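Local structure of uncharacterized protein GEBA250068378 (Sulfurospirillum deleyianum, 3NKG) at residues Ile7-Asp12 / Val163-Tyr168; Trp30-Ile35 / Ile138-Gly143; Ile102-Ile107 / Gly143-Arg148. The protein is of unknown function, but its DUF5625 domain belongs to a galactose-binding-like clan, so a role in ligand or carbohydrate binding is possible though unproven. All blocks are in the same frame, centred on the assembly; numbering follows the deposited sequence.

Contact 1: residues Ile7-Asp12 / Val163-Tyr168; sequences ISIPID and VDFTIY
Ile9 and Phe165 run alongside each other from neighbouring antiparallel strands. Ile9 brings its CD1 to the edge of the Phe165 ring, close to the ring plane and 4.0 Å from Phe165 CD2. Ile11 forks over two residues of the partner strand. Its CG1 is tucked between N and C of its own backbone (chi1 63°), and from there it meets Val163 CG1 at 3.9 Å. Its other branch, CG2, reaches Phe165 CB at 4.1 Å. These side chains, with Ile7 and Ile167, form the apolar face of the sheet. That face packs on the second sheet, where Phe147 and Ile149 lie against Phe165.

The other face is mostly polar. Ser8 OG lies 2.6 Å from Thr166 OG1. The hydrogen bond of Thr166 OG1 is with Gln37 OE1 of strand 30-38. Water 1 accepts from Ser8 OG and donates to Asp164 OD2 at 2.5 Å. The Pro10 ring slants across the Asp164 side chain, with Pro10 CG 3.9 Å from Asp164 OD1. Proline fits at this non-hydrogen-bonded position because its N is not called on to donate to strand 163-169.

Backbone bonds pair Ile7 with Ile167 and Ile9 with Phe165; Ile9 N to Phe165 O is short, at 2.6 Å. Ile11 N still bonds to Val163 O, and water 2 stands in for the return bond, accepting from Val163 N and donating to Ile11 O. This ladder holds strand 7-11 at the sheet edge, with apolar packing on the inner face and Ser8, Asp164 and water on the partly open outer one.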
loop_
_atom_site.group_PDB
_atom_site.type_symbol
_atom_site.label_atom_id
_atom_site.label_comp_id
_atom_site.label_asym_id
_atom_site.label_seq_id
_atom_site.Cartn_x
_atom_site.Cartn_y
_atom_site.Cartn_z
ATOM N N ILE A 7 1.368 -0.105 -12.853
ATOM C CA ILE A 7 0.110 0.612 -12.986
ATOM C C ILE A 7 -0.177 1.281 -11.654
ATOM O O ILE A 7 -0.092 0.631 -10.612
ATOM C CB ILE A 7 -1.013 -0.369 -13.291
ATOM C CG1 ILE A 7 -0.763 -1.020 -14.654
ATOM C CG2 ILE A 7 -2.352 0.328 -13.265
ATOM C CD1 ILE A 7 -1.595 -2.246 -14.876
ATOM N N SER A 8 -0.492 2.574 -11.677
ATOM C CA SER A 8 -0.805 3.303 -10.439
ATOM C C SER A 8 -2.205 3.900 -10.456
ATOM O O SER A 8 -2.636 4.470 -11.446
ATOM C CB SER A 8 0.219 4.404 -10.161
ATOM O OG SER A 8 1.438 3.878 -9.643
ATOM N N ILE A 9 -2.910 3.765 -9.339
ATOM C CA ILE A 9 -4.270 4.244 -9.210
ATOM C C ILE A 9 -4.318 5.185 -7.999
ATOM O O ILE A 9 -4.109 4.747 -6.871
ATOM C CB ILE A 9 -5.224 3.040 -9.017
ATOM C CG1 ILE A 9 -5.209 2.138 -10.253
ATOM C CG2 ILE A 9 -6.659 3.465 -8.695
ATOM C CD1 ILE A 9 -5.899 0.802 -10.029
ATOM N N PRO A 10 -4.565 6.484 -8.233
ATOM C CA PRO A 10 -4.612 7.410 -7.102
ATOM C C PRO A 10 -5.767 7.078 -6.189
ATOM O O PRO A 10 -6.873 6.851 -6.668
ATOM C CB PRO A 10 -4.837 8.775 -7.768
ATOM C CG PRO A 10 -4.234 8.622 -9.129
ATOM C CD PRO A 10 -4.609 7.198 -9.522
ATOM N N ILE A 11 -5.510 7.037 -4.884
ATOM C CA ILE A 11 -6.580 6.847 -3.917
ATOM C C ILE A 11 -6.518 7.891 -2.793
ATOM O O ILE A 11 -5.481 8.534 -2.575
ATOM C CB ILE A 11 -6.539 5.455 -3.310
ATOM C CG1 ILE A 11 -5.234 5.257 -2.546
ATOM C CG2 ILE A 11 -6.665 4.409 -4.413
ATOM C CD1 ILE A 11 -5.216 3.961 -1.785
ATOM N N ASP A 12 -7.633 8.019 -2.080
ATOM C CA ASP A 12 -7.830 9.032 -1.047
ATOM C C ASP A 12 -8.024 8.376 0.319
ATOM O O ASP A 12 -9.123 7.917 0.628
ATOM C CB ASP A 12 -9.083 9.836 -1.386
ATOM C CG ASP A 12 -9.350 10.955 -0.377
ATOM O OD1 ASP A 12 -8.582 11.076 0.610
ATOM O OD2 ASP A 12 -10.315 11.722 -0.583
ATOM N N VAL A 163 -1.569 9.542 -2.502
ATOM C CA VAL A 163 -1.240 8.140 -2.290
ATOM C C VAL A 163 -1.666 7.362 -3.554
ATOM O O VAL A 163 -2.756 7.593 -4.079
ATOM C CB VAL A 163 -2.014 7.582 -1.088
ATOM C CG1 VAL A 163 -1.809 6.078 -0.975
ATOM C CG2 VAL A 163 -1.630 8.312 0.203
ATOM N N ASP A 164 -0.798 6.476 -4.045
ATOM C CA ASP A 164 -1.110 5.624 -5.198
ATOM C C ASP A 164 -1.266 4.176 -4.750
ATOM O O ASP A 164 -0.431 3.655 -3.999
ATOM C CB ASP A 164 0.028 5.657 -6.224
ATOM C CG ASP A 164 0.061 6.938 -7.022
ATOM O OD1 ASP A 164 -1.017 7.510 -7.281
ATOM O OD2 ASP A 164 1.165 7.368 -7.403
ATOM N N PHE A 165 -2.341 3.537 -5.182
ATOM C CA PHE A 165 -2.381 2.078 -5.221
ATOM C C PHE A 165 -1.629 1.633 -6.475
ATOM O O PHE A 165 -1.939 2.070 -7.591
ATOM C CB PHE A 165 -3.819 1.577 -5.239
ATOM C CG PHE A 165 -3.945 0.100 -5.425
ATOM C CD1 PHE A 165 -3.868 -0.760 -4.335
ATOM C CD2 PHE A 165 -4.169 -0.433 -6.670
ATOM C CE1 PHE A 165 -3.988 -2.131 -4.503
ATOM C CE2 PHE A 165 -4.291 -1.819 -6.844
ATOM C CZ PHE A 165 -4.193 -2.657 -5.761
ATOM N N THR A 166 -0.638 0.767 -6.297
ATOM C CA THR A 166 0.238 0.387 -7.405
ATOM C C THR A 166 0.381 -1.131 -7.591
ATOM O O THR A 166 0.544 -1.874 -6.620
ATOM C CB THR A 166 1.606 1.050 -7.253
ATOM O OG1 THR A 166 1.453 2.454 -7.447
ATOM C CG2 THR A 166 2.597 0.528 -8.288
ATOM N N ILE A 167 0.297 -1.575 -8.845
ATOM C CA ILE A 167 0.535 -2.976 -9.206
ATOM C C ILE A 167 1.805 -3.048 -10.025
ATOM O O ILE A 167 1.926 -2.393 -11.077
ATOM C CB ILE A 167 -0.634 -3.547 -10.043
ATOM C CG1 ILE A 167 -1.960 -3.304 -9.336
ATOM C CG2 ILE A 167 -0.464 -5.066 -10.314
ATOM C CD1 ILE A 167 -3.137 -3.214 -10.261
ATOM N N TYR A 168 2.780 -3.811 -9.553
ATOM C CA TYR A 168 3.952 -4.041 -10.389
ATOM C C TYR A 168 4.435 -5.493 -10.318
ATOM O O TYR A 168 4.173 -6.215 -9.350
ATOM C CB TYR A 168 5.073 -3.030 -10.089
ATOM C CG TYR A 168 5.778 -3.250 -8.770
ATOM C CD1 TYR A 168 7.035 -3.832 -8.725
ATOM C CD2 TYR A 168 5.192 -2.874 -7.572
ATOM C CE1 TYR A 168 7.694 -4.042 -7.511
ATOM C CE2 TYR A 168 5.835 -3.089 -6.358
ATOM C CZ TYR A 168 7.089 -3.669 -6.336
ATOM O OH TYR A 168 7.736 -3.885 -5.131
HETATM O O HOH W 1 3.072 6.100 -8.323
HETATM O O HOH W 2 -3.760 10.335 -4.215
#

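Contact 2: residues Trp30-Ile35 / Ile138-Gly143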
loop_
_atom_site.group_PDB
_atom_site.type_symbol
_atom_site.label_atom_id
_atom_site.label_comp_id
_atom_site.label_asym_id
_atom_site.label_seq_id
_atom_site.Cartn_x
_atom_site.Cartn_y
_atom_site.Cartn_z
ATOM N N TRP A 30 2.126 -13.902 -14.312
ATOM C CA TRP A 30 3.184 -13.927 -13.305
ATOM C C TRP A 30 2.608 -13.496 -11.949
ATOM O O TRP A 30 1.378 -13.380 -11.789
ATOM C CB TRP A 30 4.303 -12.979 -13.732
ATOM C CG TRP A 30 5.638 -13.328 -13.191
ATOM C CD1 TRP A 30 6.301 -12.700 -12.178
ATOM C CD2 TRP A 30 6.489 -14.393 -13.632
ATOM N NE1 TRP A 30 7.513 -13.307 -11.962
ATOM C CE2 TRP A 30 7.652 -14.346 -12.835
ATOM C CE3 TRP A 30 6.378 -15.372 -14.630
ATOM C CZ2 TRP A 30 8.708 -15.250 -13.009
ATOM C CZ3 TRP A 30 7.429 -16.269 -14.794
ATOM C CH2 TRP A 30 8.576 -16.203 -13.984
ATOM N N SER A 31 3.475 -13.263 -10.967
ATOM C CA SER A 31 2.992 -12.748 -9.695
ATOM C C SER A 31 3.258 -11.251 -9.670
ATOM O O SER A 31 4.222 -10.773 -10.306
ATOM C CB SER A 31 3.650 -13.440 -8.488
ATOM O OG SER A 31 5.060 -13.283 -8.484
ATOM N N TYR A 32 2.394 -10.533 -8.953
ATOM C CA TYR A 32 2.410 -9.073 -8.915
ATOM C C TYR A 32 2.268 -8.563 -7.515
ATOM O O TYR A 32 1.405 -9.005 -6.765
ATOM C CB TYR A 32 1.254 -8.479 -9.723
ATOM C CG TYR A 32 1.424 -8.691 -11.189
ATOM C CD1 TYR A 32 1.101 -9.910 -11.773
ATOM C CD2 TYR A 32 1.953 -7.686 -11.994
ATOM C CE1 TYR A 32 1.286 -10.116 -13.150
ATOM C CE2 TYR A 32 2.130 -7.876 -13.341
ATOM C CZ TYR A 32 1.803 -9.097 -13.921
ATOM O OH TYR A 32 1.986 -9.273 -15.279
ATOM N N HIS A 33 3.085 -7.579 -7.181
ATOM C CA HIS A 33 2.944 -6.903 -5.910
ATOM C C HIS A 33 1.865 -5.839 -5.997
ATOM O O HIS A 33 1.798 -5.096 -6.987
ATOM C CB HIS A 33 4.258 -6.218 -5.527
ATOM C CG HIS A 33 5.397 -7.163 -5.348
ATOM N ND1 HIS A 33 5.291 -8.318 -4.599
ATOM C CD2 HIS A 33 6.666 -7.127 -5.819
ATOM C CE1 HIS A 33 6.449 -8.957 -4.620
ATOM N NE2 HIS A 33 7.297 -8.259 -5.359
ATOM N N LEU A 34 1.057 -5.754 -4.939
ATOM C CA LEU A 34 0.088 -4.681 -4.751
ATOM C C LEU A 34 0.563 -3.858 -3.562
ATOM O O LEU A 34 0.784 -4.406 -2.489
ATOM C CB LEU A 34 -1.291 -5.247 -4.422
ATOM C CG LEU A 34 -1.873 -6.300 -5.355
ATOM C CD1 LEU A 34 -3.343 -6.481 -5.046
ATOM C CD2 LEU A 34 -1.692 -5.889 -6.800
ATOM N N ILE A 35 0.733 -2.550 -3.749
ATOM C CA ILE A 35 1.322 -1.726 -2.689
ATOM C C ILE A 35 0.679 -0.362 -2.663
ATOM O O ILE A 35 -0.018 0.031 -3.609
ATOM C CB ILE A 35 2.846 -1.503 -2.913
ATOM C CG1 ILE A 35 3.070 -0.526 -4.058
ATOM C CG2 ILE A 35 3.591 -2.844 -3.181
ATOM C CD1 ILE A 35 4.524 -0.271 -4.393
ATOM N N ILE A 138 0.050 -11.277 -5.604
ATOM C CA ILE A 138 -0.979 -12.130 -6.183
ATOM C C ILE A 138 -0.562 -12.636 -7.582
ATOM O O ILE A 138 -0.015 -11.875 -8.405
ATOM C CB ILE A 138 -2.324 -11.373 -6.286
ATOM C CG1 ILE A 138 -3.416 -12.270 -6.875
ATOM C CG2 ILE A 138 -2.174 -10.155 -7.167
ATOM C CD1 ILE A 138 -4.758 -11.541 -7.046
ATOM N N SER A 139 -0.820 -13.916 -7.845
ATOM C CA SER A 139 -0.545 -14.469 -9.165
ATOM C C SER A 139 -1.715 -14.176 -10.093
ATOM O O SER A 139 -2.817 -14.663 -9.859
ATOM C CB SER A 139 -0.283 -15.982 -9.107
ATOM O OG SER A 139 0.888 -16.254 -8.360
ATOM N N LEU A 140 -1.465 -13.399 -11.153
ATOM C CA LEU A 140 -2.492 -13.073 -12.157
ATOM C C LEU A 140 -2.086 -13.612 -13.531
ATOM O O LEU A 140 -0.924 -13.472 -13.944
ATOM C CB LEU A 140 -2.686 -11.554 -12.248
ATOM C CG LEU A 140 -3.137 -10.907 -10.920
ATOM C CD1 LEU A 140 -2.934 -9.385 -10.901
ATOM C CD2 LEU A 140 -4.577 -11.256 -10.648
ATOM N N ASP A 141 -3.035 -14.237 -14.225
ATOM C CA ASP A 141 -2.816 -14.658 -15.590
ATOM C C ASP A 141 -2.997 -13.474 -16.527
ATOM O O ASP A 141 -3.712 -12.505 -16.217
ATOM C CB ASP A 141 -3.786 -15.782 -15.967
ATOM C CG ASP A 141 -3.497 -17.058 -15.213
ATOM O OD1 ASP A 141 -2.365 -17.180 -14.662
ATOM O OD2 ASP A 141 -4.400 -17.928 -15.160
ATOM N N LYS A 142 -2.334 -13.556 -17.672
ATOM C CA LYS A 142 -2.507 -12.588 -18.742
ATOM C C LYS A 142 -3.991 -12.416 -18.997
ATOM O O LYS A 142 -4.724 -13.389 -19.089
ATOM C CB LYS A 142 -1.830 -13.083 -20.025
ATOM C CG LYS A 142 -0.427 -13.611 -19.821
ATOM C CD LYS A 142 0.292 -13.819 -21.144
ATOM C CE LYS A 142 1.784 -14.047 -20.928
ATOM N NZ LYS A 142 2.579 -13.781 -22.169
ATOM N N GLY A 143 -4.436 -11.175 -19.101
ATOM C CA GLY A 143 -5.833 -10.907 -19.323
ATOM C C GLY A 143 -6.234 -9.531 -18.860
ATOM O O GLY A 143 -5.387 -8.688 -18.582
#
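Tyr32 and Leu140 have a similar first torsion: each has its CG swung to the N side of the backbone, opposite C, with chi1 -69° in Tyr32 and -60° in Leu140. The two side chains lie on one face of the sheet and stand roughly perpendicular. Tyr32 CD1 is 4.2 Å from Leu140 CB. The edge of the ring runs along the partner backbone, with Tyr32 CE1 4.1 Å from Leu140 O, and Ile138 O also lies near the ring plane at that edge. At the far end of the ring the Tyr32 hydroxyl is bonded to the carbonyl of Glu28, which would limit how the side chain can turn.

These residues pair strand 30-38 with strand 132-140, one of the two outermost strands of a four-stranded antiparallel sheet. A second such sheet lies across from it, giving a two-layer beta sandwich, consistent with the galactose-binding-like clan. The short strand segments run at 133° to each other, so the sheet is well twisted here.

Four backbone bonds join the strands. Tyr32 and Ile138 exchange two, the shorter from Tyr32 N to Ile138 O at 2.8 Å. In the next hydrogen-bonded pair Leu140 N donates to Trp30 O, and Trp30 N makes a longer bond of 3.1 Å to Leu140 O.

Ser31 and Ser139 face each other on the opposite side of the sheet. Ser31 CB lies 3.9 Å from Ser139 OG, and the two hydroxyls bond to other partners. Ser31 OG takes Asn170, and Ser139 OG takes a bound glycerol, probably from the crystallisation liquor.

Contact 3: residues Ile102-Ile107 / Gly143-Arg148; sequences ITIHQI and GKYIFR
Strands 98-107 and 143-151 run antiparallel here, 4.5 Å apart at the closest approach of their axes, with paired backbone bonds joining Thr103 to Arg148 and His105 to Ile146 and one more from Ile107 N to Lys144 O. Ile104 runs alongside Phe147. Ile104 CG1 makes a CH-pi contact over one face of the Phe147 ring, 4.0 Å from its centroid and 17° off the ring normal. Ile104 CD1 presses closer, at 3.4 Å from Phe147 CE2, so the packing is tight. The CG2 branch of Ile104 turns to Tyr145 and lies 4.0 Å from its CD2.

Gln106 is extended alongside Tyr145. Its CG is anti to the backbone N (chi1 173°), which lays the chain along the ring; the amide and ring planes are only 19° apart. Gln106 CB is 3.8 Å from Tyr145 CE2. The Tyr145 hydroxyl bonds to the carbonyl of Asp141. Replacing Tyr145 with alanine would probably leave that carbonyl without its mate, open a gap beside Ile104, and take away the ring the Gln106 amide lies along.

The other face is wetter. Water 3 donates to Thr103 OG1 and Arg148 O; Thr103 OG1 is also hydrogen-bonded to Asp118 OD1 of strand 113-123. Water 4 donates to Ile146 O at 2.9 Å and also bonds to His105 ND1. Ile107 CD1 packs 3.8 Å from Ile146 CD1. Water 5 bridges Lys144 N and Ile107 O. The pairing therefore sets Ile104, Tyr145 and Phe147 toward the sandwich interior and leaves a mixed outer face, part apolar and part bridged by water.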
loop_
_atom_site.group_PDB
_atom_site.type_symbol
_atom_site.label_atom_id
_atom_site.label_comp_id
_atom_site.label_asym_id
_atom_site.label_seq_id
_atom_site.Cartn_x
_atom_site.Cartn_y
_atom_site.Cartn_z
ATOM N N ILE A 102 -9.904 -4.841 -1.355
ATOM C CA ILE A 102 -9.649 -5.033 -2.776
ATOM C C ILE A 102 -10.571 -6.081 -3.375
ATOM O O ILE A 102 -10.616 -7.228 -2.919
ATOM C CB ILE A 102 -8.188 -5.449 -3.040
ATOM C CG1 ILE A 102 -7.240 -4.364 -2.539
ATOM C CG2 ILE A 102 -7.936 -5.692 -4.545
ATOM C CD1 ILE A 102 -5.800 -4.799 -2.527
ATOM N N THR A 103 -11.304 -5.673 -4.403
ATOM C CA THR A 103 -12.172 -6.571 -5.160
ATOM C C THR A 103 -11.676 -6.684 -6.593
ATOM O O THR A 103 -11.417 -5.676 -7.234
ATOM C CB THR A 103 -13.621 -6.052 -5.158
ATOM O OG1 THR A 103 -14.026 -5.824 -3.803
ATOM C CG2 THR A 103 -14.554 -7.069 -5.777
ATOM N N ILE A 104 -11.529 -7.908 -7.091
ATOM C CA ILE A 104 -11.052 -8.112 -8.453
ATOM C C ILE A 104 -12.008 -8.980 -9.277
ATOM O O ILE A 104 -12.310 -10.114 -8.892
ATOM C CB ILE A 104 -9.654 -8.771 -8.500
ATOM C CG1 ILE A 104 -8.653 -7.990 -7.650
ATOM C CG2 ILE A 104 -9.131 -8.851 -9.935
ATOM C CD1 ILE A 104 -7.282 -8.637 -7.612
ATOM N N HIS A 105 -12.461 -8.432 -10.407
ATOM C CA HIS A 105 -13.182 -9.200 -11.426
ATOM C C HIS A 105 -12.332 -9.441 -12.667
ATOM O O HIS A 105 -11.631 -8.545 -13.139
ATOM C CB HIS A 105 -14.440 -8.478 -11.865
ATOM C CG HIS A 105 -15.520 -8.471 -10.832
ATOM N ND1 HIS A 105 -15.509 -7.607 -9.758
ATOM C CD2 HIS A 105 -16.642 -9.214 -10.715
ATOM C CE1 HIS A 105 -16.584 -7.822 -9.022
ATOM N NE2 HIS A 105 -17.291 -8.793 -9.581
ATOM N N GLN A 106 -12.407 -10.653 -13.211
ATOM C CA GLN A 106 -11.772 -10.899 -14.503
ATOM C C GLN A 106 -12.820 -10.632 -15.569
ATOM O O GLN A 106 -13.979 -11.002 -15.406
ATOM C CB GLN A 106 -11.242 -12.328 -14.590
ATOM C CG GLN A 106 -10.714 -12.746 -15.963
ATOM C CD GLN A 106 -9.812 -13.986 -15.893
ATOM O OE1 GLN A 106 -10.080 -14.933 -15.148
ATOM N NE2 GLN A 106 -8.737 -13.973 -16.673
ATOM N N ILE A 107 -12.417 -9.977 -16.651
ATOM C CA ILE A 107 -13.305 -9.785 -17.790
ATOM C C ILE A 107 -13.214 -11.015 -18.706
ATOM O O ILE A 107 -12.140 -11.325 -19.206
ATOM C CB ILE A 107 -12.911 -8.539 -18.574
ATOM C CG1 ILE A 107 -12.892 -7.319 -17.634
ATOM C CG2 ILE A 107 -13.878 -8.342 -19.745
ATOM C CD1 ILE A 107 -12.711 -6.006 -18.353
ATOM N N GLY A 143 -4.436 -11.175 -19.101
ATOM C CA GLY A 143 -5.833 -10.907 -19.323
ATOM C C GLY A 143 -6.234 -9.531 -18.860
ATOM O O GLY A 143 -5.387 -8.688 -18.582
ATOM N N LYS A 144 -7.544 -9.319 -18.762
ATOM C CA LYS A 144 -8.111 -8.040 -18.383
ATOM C C LYS A 144 -8.891 -8.200 -17.093
ATOM O O LYS A 144 -9.597 -9.195 -16.916
ATOM C CB LYS A 144 -9.052 -7.533 -19.476
ATOM C CG LYS A 144 -8.848 -6.063 -19.839
ATOM C CD LYS A 144 -8.552 -5.867 -21.334
ATOM C CE LYS A 144 -9.800 -6.043 -22.206
ATOM N NZ LYS A 144 -9.512 -5.840 -23.668
ATOM N N TYR A 145 -8.777 -7.206 -16.209
ATOM C CA TYR A 145 -9.392 -7.261 -14.883
ATOM C C TYR A 145 -10.000 -5.911 -14.487
ATOM O O TYR A 145 -9.566 -4.856 -14.966
ATOM C CB TYR A 145 -8.337 -7.657 -13.827
ATOM C CG TYR A 145 -7.680 -8.987 -14.105
ATOM C CD1 TYR A 145 -6.545 -9.070 -14.922
ATOM C CD2 TYR A 145 -8.195 -10.163 -13.564
ATOM C CE1 TYR A 145 -5.938 -10.282 -15.174
ATOM C CE2 TYR A 145 -7.602 -11.384 -13.818
ATOM C CZ TYR A 145 -6.472 -11.438 -14.626
ATOM O OH TYR A 145 -5.889 -12.649 -14.903
ATOM N N ILE A 146 -11.005 -5.950 -13.620
ATOM C CA ILE A 146 -11.465 -4.748 -12.942
ATOM C C ILE A 146 -11.002 -4.797 -11.489
ATOM O O ILE A 146 -11.364 -5.711 -10.736
ATOM C CB ILE A 146 -12.988 -4.630 -12.978
ATOM C CG1 ILE A 146 -13.476 -4.649 -14.444
ATOM C CG2 ILE A 146 -13.459 -3.382 -12.219
ATOM C CD1 ILE A 146 -12.745 -3.685 -15.307
ATOM N N PHE A 147 -10.197 -3.811 -11.100
ATOM C CA PHE A 147 -9.797 -3.666 -9.716
ATOM C C PHE A 147 -10.647 -2.594 -9.058
ATOM O O PHE A 147 -10.758 -1.479 -9.548
ATOM C CB PHE A 147 -8.336 -3.259 -9.644
ATOM C CG PHE A 147 -7.367 -4.402 -9.749
ATOM C CD1 PHE A 147 -7.222 -5.108 -10.940
ATOM C CD2 PHE A 147 -6.582 -4.763 -8.652
ATOM C CE1 PHE A 147 -6.317 -6.168 -11.041
ATOM C CE2 PHE A 147 -5.680 -5.805 -8.737
ATOM C CZ PHE A 147 -5.539 -6.514 -9.939
ATOM N N ARG A 148 -11.249 -2.932 -7.936
ATOM C CA ARG A 148 -11.956 -1.942 -7.149
ATOM C C ARG A 148 -11.228 -1.838 -5.813
ATOM O O ARG A 148 -10.976 -2.846 -5.156
ATOM C CB ARG A 148 -13.400 -2.377 -6.955
ATOM C CG ARG A 148 -14.230 -1.431 -6.138
ATOM C CD ARG A 148 -15.602 -2.035 -5.904
ATOM N NE ARG A 148 -16.265 -1.394 -4.781
ATOM C CZ ARG A 148 -17.393 -0.701 -4.869
ATOM N NH1 ARG A 148 -17.920 -0.162 -3.772
ATOM N NH2 ARG A 148 -17.997 -0.557 -6.047
HETATM O O HOH W 3 -13.247 -3.072 -2.957
HETATM O O HOH W 4 -13.768 -5.252 -9.169
HETATM O O HOH W 5 -9.490 -11.654 -18.992
#

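How the contacts relate
Contacts 1 and 2 belong to one sheet and contact 3 to the other. Contacts 1 and 2 are bound together through neighbouring strands 163-169 and 30-38, by probable backbone bonds such as Tyr168 O to His33 N. Contact 3 meets contact 1 by packing, Ile167 on Phe147. It meets contact 2 by packing, Leu140 on the same ring, by the Tyr145 to Asp141 bond and by the shared Gly143. All three are partly buried. Contact 1 lies nearest the chain centre, about 8 Å between centres, against 15 and 17 Å. Contacts 1 and 2 each join an outermost strand; contact 3 joins two inner ones. Waters bridge contacts 1 and 3; contact 2 has a surface glycerol.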